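Local coordinates for protein ATP-dependent Clp protease proteolytic subunit (Listeria monocytogenes, PDB 4JCR) that probably cleaves misfolded and other proteins into small peptides as the serine-protease subunit of an ATP-dependent, fourteen-subunit double-ring chamber, at residues I115-G120 and R138-I143. The protein carries 1 engineered substitution. Numbering follows the deposited sequence.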
# COMPACT_ATOMS: atom_id res chain seq x y z
N ILE A 115 25.72 -10.07 -25.88
CA ILE A 115 25.89 -8.69 -26.31
C ILE A 115 24.55 -8.20 -26.86
O ILE A 115 23.79 -8.97 -27.45
CB ILE A 115 27.02 -8.53 -27.35
CG1 ILE A 115 26.84 -9.50 -28.53
CG2 ILE A 115 28.37 -8.75 -26.69
CD1 ILE A 115 27.80 -9.29 -29.68
N HIS A 116 24.25 -6.92 -26.63
CA HIS A 116 23.02 -6.32 -27.14
C HIS A 116 23.12 -4.82 -27.13
O HIS A 116 24.08 -4.26 -26.59
CB HIS A 116 21.80 -6.82 -26.36
CG HIS A 116 21.57 -6.13 -25.03
ND1 HIS A 116 20.35 -6.02 -24.47
CD2 HIS A 116 22.46 -5.51 -24.15
CE1 HIS A 116 20.45 -5.37 -23.30
NE2 HIS A 116 21.74 -5.06 -23.10
N GLN A 117 22.14 -4.16 -27.74
CA GLN A 117 22.07 -2.70 -27.70
C GLN A 117 21.22 -2.26 -26.50
O GLN A 117 20.00 -2.46 -26.49
CB GLN A 117 21.52 -2.14 -29.02
CG GLN A 117 22.52 -2.20 -30.16
CD GLN A 117 21.94 -1.76 -31.49
OE1 GLN A 117 21.30 -0.71 -31.59
NE2 GLN A 117 22.17 -2.55 -32.53
N PRO A 118 21.87 -1.68 -25.47
CA PRO A 118 21.22 -1.35 -24.20
C PRO A 118 20.23 -0.20 -24.30
O PRO A 118 20.32 0.63 -25.21
CB PRO A 118 22.39 -0.96 -23.29
CG PRO A 118 23.63 -1.42 -23.99
CD PRO A 118 23.30 -1.33 -25.44
N ALA A 119 19.29 -0.15 -23.35
CA ALA A 119 18.35 0.96 -23.22
C ALA A 119 19.01 2.11 -22.45
O ALA A 119 20.05 1.92 -21.82
CB ALA A 119 17.08 0.50 -22.53
N GLY A 120 18.40 3.29 -22.52
CA GLY A 120 18.94 4.48 -21.85
C GLY A 120 17.93 5.18 -20.96
O GLY A 120 16.87 5.60 -21.42
N ARG A 138 24.60 7.49 -29.85
CA ARG A 138 26.03 7.71 -29.61
C ARG A 138 26.61 6.65 -28.67
O ARG A 138 27.69 6.12 -28.91
CB ARG A 138 26.29 9.11 -29.05
CG ARG A 138 25.81 10.25 -29.94
CD ARG A 138 26.19 11.60 -29.38
NE ARG A 138 27.53 12.00 -29.79
CZ ARG A 138 28.16 13.10 -29.37
NH1 ARG A 138 27.58 13.92 -28.50
NH2 ARG A 138 29.38 13.37 -29.81
N MET A 139 25.87 6.36 -27.61
CA MET A 139 26.25 5.34 -26.64
C MET A 139 26.38 3.96 -27.29
O MET A 139 27.34 3.23 -27.02
CB MET A 139 25.23 5.28 -25.50
CG MET A 139 25.63 4.39 -24.34
SD MET A 139 24.20 3.50 -23.68
CE MET A 139 24.01 2.23 -24.92
N ARG A 140 25.42 3.61 -28.15
CA ARG A 140 25.42 2.33 -28.84
C ARG A 140 26.57 2.19 -29.84
O ARG A 140 27.12 1.10 -30.01
CB ARG A 140 24.07 2.07 -29.52
CG ARG A 140 23.01 1.54 -28.57
CD ARG A 140 21.61 1.64 -29.16
NE ARG A 140 20.61 1.10 -28.24
CZ ARG A 140 19.29 1.13 -28.44
NH1 ARG A 140 18.78 1.67 -29.54
NH2 ARG A 140 18.48 0.61 -27.52
N GLU A 141 26.93 3.30 -30.49
CA GLU A 141 28.09 3.34 -31.39
C GLU A 141 29.39 3.15 -30.60
O GLU A 141 30.26 2.38 -31.00
CB GLU A 141 28.15 4.66 -32.16
CG GLU A 141 27.23 4.74 -33.36
CD GLU A 141 27.59 5.87 -34.31
OE1 GLU A 141 26.67 6.42 -34.95
OE2 GLU A 141 28.79 6.22 -34.41
N ARG A 142 29.50 3.87 -29.48
CA ARG A 142 30.67 3.79 -28.61
C ARG A 142 30.88 2.38 -28.08
O ARG A 142 32.00 1.85 -28.13
CB ARG A 142 30.54 4.80 -27.47
CG ARG A 142 31.76 4.90 -26.56
CD ARG A 142 31.54 5.89 -25.43
NE ARG A 142 30.35 5.60 -24.63
CZ ARG A 142 30.27 4.66 -23.69
NH1 ARG A 142 29.14 4.48 -23.02
NH2 ARG A 142 31.32 3.89 -23.40
N ILE A 143 29.81 1.76 -27.59
CA ILE A 143 29.87 0.39 -27.07
C ILE A 143 30.21 -0.63 -28.16
O ILE A 143 31.06 -1.50 -27.95
CB ILE A 143 28.56 -0.00 -26.33
CG1 ILE A 143 28.40 0.82 -25.04
CG2 ILE A 143 28.52 -1.50 -26.01
CD1 ILE A 143 29.55 0.70 -24.05
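Arg140 reaches from helix 129-151 to the backbone of Pro118 and grips its carbonyl side-on, NE and NH2 converging on one oxygen. Arg140 NE lies 3.1 Å from Pro118 O. The second prong, Arg140 NH2 to Pro118 O, measures 3.0 Å. Neither bond is straight, both N-H...O angles being near 140°, as expected when two adjacent N-H groups share an acceptor. Both nitrogens come from the same face of the carbonyl plane: NE is tilted moderately out of it, whereas NH2 stands well above it rather than on a lone pair. With CG anti to its own carbonyl carbon, the Arg140 chain runs extended from CG to NE, which carries its guanidinium to the Pro118 carbonyl. Gln117 crosses this chain at about a right angle; its CB lies over one guanidinium face, 3.5 Å from Arg140 NE, and its OE1 comes within 3.4 Å of Arg140 CD. The amide and guanidinium planes are 72° apart, so the amide does not lie flat on the guanidinium. In the ClpP fold, this loop leaves strand 111-115 carrying His116, the predicted catalytic histidine, whose NE2 is hydrogen-bonded to Ser91 OG, the predicted nucleophile; Pro118 also touches Ser91. The two-pronged grip therefore ties helix 129-151 to the backbone two residues beyond the histidine. On the proline's ring, contact is apolar: Met139 CE meets CB, CG and CD, coming closest at Pro118 CD, 3.7 Å away. Met139 starts with CG anti to the backbone N and then bends at chi2 and chi3, bringing its methyl end to the ring. Met139 also packs on Val64 of helix 64-76, while Arg140 NH1 makes a long, weak ion pair with Glu130 of another subunit.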